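Local coordinates for erythrocyte membrane protein 1 (Plasmodium falciparum, PDB 2XU0) that probably binds host cell-surface receptors, this piece being the N-terminal segment and first Duffy-binding-like domain of a variant implicated in rosetting, at residues A[191-196]-A[263-268]; A[276-281]-A[301-306]; A[102-107]-A[169-174]. The protein carries 10 engineered substitutions. All blocks are in the same frame, centred on the assembly; numbering follows the deposited sequence.

Contact 1. Residues A[191-196]-A[263-268]; sequences SLARSF and QIWKAL
The carbonyl oxygen of Leu-192 accepts the helical hydrogen bond of Phe-196, Phe-196 N to Leu-192 O 2.8 Å, and is also pressed by a methyl group, with Leu-268 CD2 only 3.2 Å from Leu-192 O. This is helix-on-helix packing in the core of the Duffy-binding-like domain, where helix 186-204 meets the last turns of helix 249-268. The axes of the two short segments come within 10.8 Å at 134° between their N-to-C directions, a wide spacing that suits the large side chains between them. Phe-196, Trp-265 and Leu-268 carry most of the interface. Trp-265 presents the edge of its six-membered ring to the face of Phe-196 in a T-shaped pair, the planes at 77° and the centroids 4.9 Å apart. Its CE3 lies above the Phe-196 ring but off toward the rim, nearest to CG. Both residues hold CG anti to the backbone N (178° in Phe-196), which extends each ring away from its own helix and across the gap. The small side chain of Ala-193 lets the indole edge come close to the backbone of helix 186-204, with Ala-193 CA 3.8 Å from Trp-265 CZ3. The indole's polar atom is satisfied elsewhere, since Trp-265 NE1 bonds to the backbone oxygen of Cys-295. Phe-196 also meets the ring of Trp-257, farther back on helix 249-268. Branched aliphatic chains complete the surface. Ile-264 brings CG2 to the edge of the Phe-196 ring, 4.0 Å from its CE1, and Leu-268 CD2 meets Phe-196 CB at 3.5 Å. The Leu-192 and Leu-268 side chains lie alongside each other, pointing opposite ways, with Leu-192 CD2 4.1 Å from Leu-268 CG.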
loop_
_atom_site.group_PDB
_atom_site.type_symbol
_atom_site.label_atom_id
_atom_site.label_comp_id
_atom_site.label_asym_id
_atom_site.label_seq_id
_atom_site.Cartn_x
_atom_site.Cartn_y
_atom_site.Cartn_z
ATOM N N SER A 191 1.877 2.075 7.215
ATOM C CA SER A 191 0.508 2.166 6.687
ATOM C C SER A 191 0.010 3.586 6.684
ATOM O O SER A 191 -0.645 3.993 5.723
ATOM C CB SER A 191 -0.445 1.230 7.426
ATOM O OG SER A 191 -0.046 -0.104 7.172
ATOM N N LEU A 192 0.375 4.375 7.733
ATOM C CA LEU A 192 0.064 5.795 7.797
ATOM C C LEU A 192 0.758 6.540 6.665
ATOM O O LEU A 192 0.163 7.444 6.085
ATOM C CB LEU A 192 0.506 6.402 9.146
ATOM C CG LEU A 192 -0.336 6.040 10.399
ATOM C CD1 LEU A 192 0.229 6.753 11.642
ATOM C CD2 LEU A 192 -1.779 6.417 10.215
ATOM N N ALA A 193 2.013 6.200 6.356
ATOM C CA ALA A 193 2.751 6.867 5.243
ATOM C C ALA A 193 2.038 6.573 3.898
ATOM O O ALA A 193 1.959 7.438 3.025
ATOM C CB ALA A 193 4.168 6.363 5.204
ATOM N N ARG A 194 1.446 5.378 3.776
ATOM C CA ARG A 194 0.716 5.003 2.566
ATOM C C ARG A 194 -0.557 5.794 2.402
ATOM O O ARG A 194 -0.859 6.193 1.287
ATOM C CB ARG A 194 0.450 3.508 2.526
ATOM C CG ARG A 194 1.709 2.712 2.337
ATOM C CD ARG A 194 1.323 1.277 2.391
ATOM N NE ARG A 194 2.444 0.413 2.069
ATOM C CZ ARG A 194 2.669 -0.740 2.672
ATOM N NH1 ARG A 194 1.861 -1.156 3.638
ATOM N NH2 ARG A 194 3.695 -1.487 2.319
ATOM N N SER A 195 -1.293 6.054 3.513
ATOM C CA SER A 195 -2.509 6.861 3.498
ATOM C C SER A 195 -2.174 8.314 3.280
ATOM O O SER A 195 -2.877 8.998 2.559
ATOM C CB SER A 195 -3.307 6.669 4.793
ATOM O OG SER A 195 -4.024 5.454 4.692
ATOM N N PHE A 196 -1.105 8.804 3.937
ATOM C CA PHE A 196 -0.608 10.181 3.793
ATOM C C PHE A 196 -0.353 10.461 2.315
ATOM O O PHE A 196 -0.728 11.532 1.798
ATOM C CB PHE A 196 0.720 10.312 4.540
ATOM C CG PHE A 196 1.402 11.654 4.472
ATOM C CD1 PHE A 196 0.810 12.784 5.028
ATOM C CD2 PHE A 196 2.701 11.763 3.986
ATOM C CE1 PHE A 196 1.508 14.006 5.089
ATOM C CE2 PHE A 196 3.392 12.984 4.023
ATOM C CZ PHE A 196 2.781 14.103 4.541
ATOM N N GLN A 263 1.973 19.801 8.697
ATOM C CA GLN A 263 0.811 19.862 9.617
ATOM C C GLN A 263 -0.126 18.691 9.338
ATOM O O GLN A 263 -0.629 18.054 10.278
ATOM C CB GLN A 263 -0.006 21.147 9.413
ATOM C CG GLN A 263 0.768 22.439 9.386
ATOM C CD GLN A 263 -0.169 23.594 9.171
ATOM O OE1 GLN A 263 -0.993 23.920 10.036
ATOM N NE2 GLN A 263 -0.072 24.226 8.002
ATOM N N ILE A 264 -0.339 18.376 8.044
ATOM C CA ILE A 264 -1.168 17.232 7.646
ATOM C C ILE A 264 -0.608 15.930 8.275
ATOM O O ILE A 264 -1.374 15.157 8.866
ATOM C CB ILE A 264 -1.374 17.171 6.099
ATOM C CG1 ILE A 264 -2.284 18.359 5.639
ATOM C CG2 ILE A 264 -2.007 15.797 5.664
ATOM C CD1 ILE A 264 -1.999 18.987 4.175
ATOM N N TRP A 265 0.730 15.727 8.212
ATOM C CA TRP A 265 1.375 14.537 8.812
ATOM C C TRP A 265 1.148 14.528 10.326
ATOM O O TRP A 265 0.975 13.452 10.898
ATOM C CB TRP A 265 2.885 14.514 8.528
ATOM C CG TRP A 265 3.585 13.310 9.138
ATOM C CD1 TRP A 265 4.354 13.292 10.263
ATOM C CD2 TRP A 265 3.481 11.948 8.703
ATOM N NE1 TRP A 265 4.702 12.002 10.578
ATOM C CE2 TRP A 265 4.231 11.164 9.601
ATOM C CE3 TRP A 265 2.847 11.314 7.614
ATOM C CZ2 TRP A 265 4.341 9.779 9.466
ATOM C CZ3 TRP A 265 2.953 9.943 7.485
ATOM C CH2 TRP A 265 3.723 9.193 8.373
ATOM N N LYS A 266 1.228 15.734 10.973
ATOM C CA LYS A 266 1.016 15.909 12.421
ATOM C C LYS A 266 -0.409 15.469 12.766
ATOM O O LYS A 266 -0.576 14.621 13.618
ATOM C CB LYS A 266 1.293 17.372 12.841
ATOM C CG LYS A 266 1.386 17.556 14.347
ATOM C CD LYS A 266 1.844 18.950 14.753
ATOM C CE LYS A 266 1.825 19.077 16.264
ATOM N NZ LYS A 266 2.126 20.463 16.719
ATOM N N ALA A 267 -1.431 15.957 12.034
ATOM C CA ALA A 267 -2.811 15.515 12.266
ATOM C C ALA A 267 -2.971 13.990 12.064
ATOM O O ALA A 267 -3.546 13.298 12.913
ATOM C CB ALA A 267 -3.758 16.282 11.355
ATOM N N LEU A 268 -2.413 13.456 10.961
ATOM C CA LEU A 268 -2.496 12.032 10.658
ATOM C C LEU A 268 -1.971 11.141 11.772
ATOM O O LEU A 268 -2.481 10.032 11.964
ATOM C CB LEU A 268 -1.782 11.721 9.308
ATOM C CG LEU A 268 -1.802 10.241 8.815
ATOM C CD1 LEU A 268 -3.232 9.781 8.419
ATOM C CD2 LEU A 268 -0.862 10.068 7.637
#

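Contact 2. Residues A[276-281]-A[301-306]; sequences ADYFRK and APPTYL
Thr-304 lies over one face of the Tyr-278 ring in a CH-pi contact, its CB 4.3 Å from the Tyr-278 ring centroid and 27° off the normal. The carbonyl of Pro-303 approaches the same ring obliquely, Pro-303 O standing 3.4 Å from Tyr-278 CD2. The other flat group, the guanidinium of Arg-280, has a water at its edge, in its plane, while the ring of Tyr-305 is met only obliquely and at longer range. That water joins the two segments: it accepts from Arg-280 NH1 at 2.9 Å and donates to Pro-303 O at 2.8 Å. Arginine suits the place because its long chain can bend, here at chi3 (-71°), so that CD passes near Pro-303 O while NH1 reaches that oxygen only through the water. Proline is equally apt, offering a rigid apolar edge whose CG packs 3.5 Å from Tyr-278 CB. Thr-304 has a double role, for besides covering the tyrosine it forms an ST turn, its OG1 accepting from Leu-306 N at 3.1 Å and 162°. Glu-27 ties the polar ends together, with OE2 hydrogen-bonded to both Tyr-278 OH and Thr-304 OG1 and OE1 to the backbone N of Tyr-305, so that one carboxylate fixes the tyrosine's tip and the turn. Arg-280 NH2 turns instead to Asn-28 OD1. Both partners belong to helix 22-39 of the N-terminal segment, which therefore packs directly on this part of the Duffy-binding-like domain. Strand 279-281 pairs antiparallel with strand 287-289, and the loop 301-306 runs on toward helix 311-338, with Pro-303 touching Trp-265 of helix 249-268 and Thr-304 touching Ala-193 and Phe-196 of helix 186-204.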
loop_
_atom_site.group_PDB
_atom_site.type_symbol
_atom_site.label_atom_id
_atom_site.label_comp_id
_atom_site.label_asym_id
_atom_site.label_seq_id
_atom_site.Cartn_x
_atom_site.Cartn_y
_atom_site.Cartn_z
ATOM N N ALA A 276 6.070 3.784 18.357
ATOM C CA ALA A 276 5.951 3.557 16.910
ATOM C C ALA A 276 6.737 4.640 16.203
ATOM O O ALA A 276 6.540 5.832 16.447
ATOM C CB ALA A 276 4.494 3.573 16.470
ATOM N N ASP A 277 7.658 4.228 15.354
ATOM C CA ASP A 277 8.466 5.196 14.612
ATOM C C ASP A 277 8.620 4.750 13.172
ATOM O O ASP A 277 8.555 3.548 12.898
ATOM C CB ASP A 277 9.856 5.382 15.275
ATOM C CG ASP A 277 9.778 6.163 16.570
ATOM O OD1 ASP A 277 9.718 7.415 16.507
ATOM O OD2 ASP A 277 9.644 5.523 17.636
ATOM N N TYR A 278 8.808 5.705 12.254
ATOM C CA TYR A 278 9.004 5.347 10.843
ATOM C C TYR A 278 10.479 5.046 10.604
ATOM O O TYR A 278 11.345 5.835 10.998
ATOM C CB TYR A 278 8.544 6.486 9.918
ATOM C CG TYR A 278 8.464 6.075 8.459
ATOM C CD1 TYR A 278 7.485 5.188 8.020
ATOM C CD2 TYR A 278 9.359 6.577 7.521
ATOM C CE1 TYR A 278 7.419 4.786 6.690
ATOM C CE2 TYR A 278 9.263 6.226 6.171
ATOM C CZ TYR A 278 8.286 5.329 5.763
ATOM O OH TYR A 278 8.213 4.876 4.471
ATOM N N PHE A 279 10.765 3.924 9.956
ATOM C CA PHE A 279 12.145 3.574 9.661
ATOM C C PHE A 279 12.319 3.376 8.175
ATOM O O PHE A 279 11.484 2.731 7.530
ATOM C CB PHE A 279 12.564 2.271 10.379
ATOM C CG PHE A 279 12.549 2.281 11.887
ATOM C CD1 PHE A 279 13.732 2.362 12.610
ATOM C CD2 PHE A 279 11.354 2.138 12.589
ATOM C CE1 PHE A 279 13.720 2.303 14.008
ATOM C CE2 PHE A 279 11.342 2.101 13.990
ATOM C CZ PHE A 279 12.527 2.190 14.689
ATOM N N ARG A 280 13.437 3.864 7.642
ATOM C CA ARG A 280 13.816 3.684 6.236
ATOM C C ARG A 280 15.328 3.688 6.120
ATOM O O ARG A 280 16.001 4.211 7.015
ATOM C CB ARG A 280 13.153 4.723 5.299
ATOM C CG ARG A 280 13.259 6.171 5.761
ATOM C CD ARG A 280 13.046 7.142 4.625
ATOM N NE ARG A 280 14.187 7.091 3.722
ATOM C CZ ARG A 280 15.218 7.921 3.768
ATOM N NH1 ARG A 280 15.225 8.937 4.626
ATOM N NH2 ARG A 280 16.233 7.769 2.936
ATOM N N LYS A 281 15.866 3.050 5.070
ATOM C CA LYS A 281 17.306 2.952 4.850
ATOM C C LYS A 281 17.732 3.660 3.600
ATOM O O LYS A 281 16.985 3.693 2.629
ATOM C CB LYS A 281 17.779 1.490 4.773
ATOM C CG LYS A 281 17.599 0.748 6.084
ATOM C CD LYS A 281 18.127 -0.648 6.007
ATOM C CE LYS A 281 17.804 -1.382 7.286
ATOM N NZ LYS A 281 18.193 -2.808 7.188
ATOM N N ALA A 301 9.216 18.030 10.112
ATOM C CA ALA A 301 9.335 17.387 8.797
ATOM C C ALA A 301 8.958 15.913 8.787
ATOM O O ALA A 301 9.548 15.130 9.524
ATOM C CB ALA A 301 10.739 17.574 8.226
ATOM N N PRO A 302 7.976 15.502 7.954
ATOM C CA PRO A 302 7.580 14.082 7.934
ATOM C C PRO A 302 8.759 13.132 7.705
ATOM O O PRO A 302 9.700 13.472 6.983
ATOM C CB PRO A 302 6.553 14.025 6.800
ATOM C CG PRO A 302 5.987 15.387 6.740
ATOM C CD PRO A 302 7.112 16.321 7.081
ATOM N N PRO A 303 8.762 11.923 8.281
ATOM C CA PRO A 303 9.906 11.023 8.026
ATOM C C PRO A 303 9.769 10.302 6.682
ATOM O O PRO A 303 10.645 9.535 6.314
ATOM C CB PRO A 303 9.858 10.048 9.208
ATOM C CG PRO A 303 8.409 10.016 9.600
ATOM C CD PRO A 303 7.733 11.267 9.112
ATOM N N THR A 304 8.640 10.520 5.986
ATOM C CA THR A 304 8.338 9.852 4.727
ATOM C C THR A 304 8.335 10.817 3.557
ATOM O O THR A 304 8.015 12.011 3.693
ATOM C CB THR A 304 6.997 9.016 4.816
ATOM O OG1 THR A 304 6.781 8.356 3.567
ATOM C CG2 THR A 304 5.762 9.877 5.079
ATOM N N TYR A 305 8.603 10.243 2.384
ATOM C CA TYR A 305 8.577 10.908 1.083
ATOM C C TYR A 305 7.743 10.082 0.094
ATOM O O TYR A 305 7.871 10.258 -1.106
ATOM C CB TYR A 305 9.997 11.156 0.584
ATOM C CG TYR A 305 10.800 11.989 1.569
ATOM C CD1 TYR A 305 10.733 13.386 1.556
ATOM C CD2 TYR A 305 11.578 11.381 2.553
ATOM C CE1 TYR A 305 11.479 14.153 2.462
ATOM C CE2 TYR A 305 12.308 12.140 3.471
ATOM C CZ TYR A 305 12.300 13.520 3.384
ATOM O OH TYR A 305 13.044 14.232 4.293
ATOM N N LEU A 306 6.836 9.222 0.604
ATOM C CA LEU A 306 5.968 8.405 -0.251
ATOM C C LEU A 306 5.017 9.279 -1.041
ATOM O O LEU A 306 4.679 8.934 -2.172
ATOM C CB LEU A 306 5.209 7.334 0.533
ATOM C CG LEU A 306 5.990 6.089 0.998
ATOM C CD1 LEU A 306 5.046 5.106 1.692
ATOM C CD2 LEU A 306 6.672 5.368 -0.153
HETATM O O HOH W 1 13.422 9.568 6.826
#

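Contact 3. Residues A[102-107]-A[169-174]; sequences QNRFDE and GNYIVN
Tyr-171 reaches out from helix 154-175 to the loop 102-107, where Arg-104 lies on one side of its ring plane and Phe-105 approaches obliquely beyond the CE2 rim, displaced to the other side. The guanidinium of Arg-104 runs almost parallel to the phenol, the two planes 3° apart, but is shifted off centre: Tyr-171 CD2 lies over the guanidinium face, and Arg-104 NE comes within 3.4 Å of Tyr-171 CE2. Phe-105 lies alongside the tyrosine, pointing the other way, with 3.9 Å between Phe-105 CE2 and Tyr-171 CE2. Ile-172 stands nearly perpendicular to Phe-105, and its length lets CD1 reach the edge of the phenyl ring, 3.7 Å from Phe-105 CZ. Tyr-171 CG stands anti to the backbone N (169°), which extends the phenol straight toward the loop. There its OH accepts from the backbone N of Arg-104 at 2.9 Å, with 155° at the hydrogen, and also makes a weak hydrogen bond to Asp-175 OD2. The Arg-104 donor lies in a type I beta turn, Asn-103 to Asp-106, closed by the bond from Asp-106 N to Asn-103 O. On the more exposed side, the CB of the poorly ordered Gln-102 touches CE1 of the ring. Arg-104 NH2 forms a salt bridge with Glu-168, one turn before Ile-172. Tyrosine suits the place by combining a flat surface for the guanidinium with an oxygen for the loop's N-H, while the carboxylate probably balances the arginine's charge and keeps it anchored against the phenol.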
loop_
_atom_site.group_PDB
_atom_site.type_symbol
_atom_site.label_atom_id
_atom_site.label_comp_id
_atom_site.label_asym_id
_atom_site.label_seq_id
_atom_site.Cartn_x
_atom_site.Cartn_y
_atom_site.Cartn_z
ATOM N N GLN A 102 -14.946 -1.003 7.134
ATOM C CA GLN A 102 -13.772 -1.183 7.983
ATOM C C GLN A 102 -13.207 -2.536 7.596
ATOM O O GLN A 102 -13.604 -3.057 6.555
ATOM C CB GLN A 102 -14.118 -1.058 9.492
ATOM C CG GLN A 102 -15.247 -1.978 10.012
ATOM C CD GLN A 102 -16.639 -1.473 9.704
ATOM O OE1 GLN A 102 -16.981 -0.305 9.943
ATOM N NE2 GLN A 102 -17.474 -2.349 9.162
ATOM N N ASN A 103 -12.323 -3.120 8.395
ATOM C CA ASN A 103 -11.690 -4.399 8.063
ATOM C C ASN A 103 -10.874 -4.328 6.761
ATOM O O ASN A 103 -10.789 -5.296 6.006
ATOM C CB ASN A 103 -12.657 -5.609 8.136
ATOM C CG ASN A 103 -12.542 -6.396 9.419
ATOM O OD1 ASN A 103 -13.444 -6.378 10.269
ATOM N ND2 ASN A 103 -11.414 -7.084 9.601
ATOM N N ARG A 104 -10.220 -3.163 6.545
ATOM C CA ARG A 104 -9.361 -2.875 5.388
ATOM C C ARG A 104 -8.215 -3.862 5.321
ATOM O O ARG A 104 -7.731 -4.158 4.230
ATOM C CB ARG A 104 -8.798 -1.444 5.475
ATOM C CG ARG A 104 -9.861 -0.364 5.499
ATOM C CD ARG A 104 -9.292 0.905 4.982
ATOM N NE ARG A 104 -9.777 2.077 5.690
ATOM C CZ ARG A 104 -9.175 3.256 5.657
ATOM N NH1 ARG A 104 -8.074 3.430 4.931
ATOM N NH2 ARG A 104 -9.664 4.272 6.348
ATOM N N PHE A 105 -7.797 -4.396 6.478
ATOM C CA PHE A 105 -6.670 -5.317 6.588
ATOM C C PHE A 105 -7.012 -6.776 6.652
ATOM O O PHE A 105 -6.098 -7.593 6.705
ATOM C CB PHE A 105 -5.722 -4.918 7.732
ATOM C CG PHE A 105 -5.277 -3.473 7.707
ATOM C CD1 PHE A 105 -4.285 -3.047 6.827
ATOM C CD2 PHE A 105 -5.831 -2.543 8.575
ATOM C CE1 PHE A 105 -3.894 -1.705 6.787
ATOM C CE2 PHE A 105 -5.438 -1.207 8.537
ATOM C CZ PHE A 105 -4.456 -0.800 7.657
ATOM N N ASP A 106 -8.310 -7.128 6.561
ATOM C CA ASP A 106 -8.766 -8.518 6.613
ATOM C C ASP A 106 -8.156 -9.323 5.486
ATOM O O ASP A 106 -8.002 -8.803 4.385
ATOM C CB ASP A 106 -10.311 -8.583 6.546
ATOM C CG ASP A 106 -10.872 -9.982 6.655
ATOM O OD1 ASP A 106 -11.049 -10.456 7.790
ATOM O OD2 ASP A 106 -11.103 -10.615 5.598
ATOM N N GLU A 107 -7.792 -10.587 5.766
ATOM C CA GLU A 107 -7.226 -11.523 4.805
ATOM C C GLU A 107 -8.029 -11.662 3.493
ATOM O O GLU A 107 -7.462 -12.042 2.454
ATOM C CB GLU A 107 -6.950 -12.892 5.462
ATOM C CG GLU A 107 -8.189 -13.651 5.942
ATOM C CD GLU A 107 -7.962 -15.132 6.194
ATOM O OE1 GLU A 107 -7.892 -15.908 5.213
ATOM O OE2 GLU A 107 -7.844 -15.517 7.379
ATOM N N GLY A 169 -6.029 8.361 10.230
ATOM C CA GLY A 169 -5.002 7.891 11.156
ATOM C C GLY A 169 -5.598 7.082 12.288
ATOM O O GLY A 169 -5.103 5.998 12.620
ATOM N N ASN A 170 -6.715 7.597 12.869
ATOM C CA ASN A 170 -7.411 6.869 13.928
ATOM C C ASN A 170 -7.863 5.517 13.452
ATOM O O ASN A 170 -7.590 4.527 14.133
ATOM C CB ASN A 170 -8.561 7.689 14.504
ATOM C CG ASN A 170 -8.486 7.748 16.005
ATOM O OD1 ASN A 170 -8.379 6.721 16.697
ATOM N ND2 ASN A 170 -8.440 8.954 16.532
ATOM N N TYR A 171 -8.445 5.427 12.223
ATOM C CA TYR A 171 -8.848 4.106 11.736
ATOM C C TYR A 171 -7.631 3.214 11.610
ATOM O O TYR A 171 -7.658 2.094 12.112
ATOM C CB TYR A 171 -9.644 4.132 10.393
ATOM C CG TYR A 171 -9.759 2.721 9.844
ATOM C CD1 TYR A 171 -10.753 1.858 10.295
ATOM C CD2 TYR A 171 -8.762 2.187 9.028
ATOM C CE1 TYR A 171 -10.769 0.511 9.926
ATOM C CE2 TYR A 171 -8.745 0.838 8.688
ATOM C CZ TYR A 171 -9.774 0.011 9.106
ATOM O OH TYR A 171 -9.779 -1.309 8.740
ATOM N N ILE A 172 -6.566 3.684 10.873
ATOM C CA ILE A 172 -5.387 2.843 10.624
ATOM C C ILE A 172 -4.828 2.300 11.910
ATOM O O ILE A 172 -4.600 1.099 12.025
ATOM C CB ILE A 172 -4.269 3.558 9.773
ATOM C CG1 ILE A 172 -4.727 3.965 8.336
ATOM C CG2 ILE A 172 -2.935 2.790 9.800
ATOM C CD1 ILE A 172 -5.083 2.884 7.421
ATOM N N VAL A 173 -4.555 3.195 12.863
ATOM C CA VAL A 173 -3.955 2.804 14.151
ATOM C C VAL A 173 -4.834 1.806 14.893
ATOM O O VAL A 173 -4.313 0.844 15.459
ATOM C CB VAL A 173 -3.640 4.049 15.019
ATOM C CG1 VAL A 173 -3.276 3.655 16.456
ATOM C CG2 VAL A 173 -2.538 4.885 14.387
ATOM N N ASN A 174 -6.163 2.017 14.884
ATOM C CA ASN A 174 -7.049 1.120 15.647
ATOM C C ASN A 174 -7.463 -0.195 15.015
ATOM O O ASN A 174 -8.097 -1.014 15.679
ATOM C CB ASN A 174 -8.201 1.894 16.305
ATOM C CG ASN A 174 -7.684 2.833 17.371
ATOM O OD1 ASN A 174 -7.132 2.400 18.393
ATOM N ND2 ASN A 174 -7.746 4.134 17.105
#

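Overall arrangement
Contact 1 is the buried centre of the three and touches both of the others, whereas contacts 2 and 3 lie about 20 Å apart between centres and do not meet. Helix 249-268 and helix 186-204 pack through apolar and aromatic groups in contact 1. Trp-265 and Ala-193 carry that core on to Pro-303 and Thr-304 of contact 2, and Leu-192 carries it to Gly-169 and Ile-172 of contact 3. Toward these flanks, polar chemistry enters: a bridging water and Glu-27 of the N-terminal segment at the buried contact 2, a direct hydrogen bond and an arginine beside a tyrosine at the partly buried contact 3, whose Gln-102 and Asn-103 reach the surface.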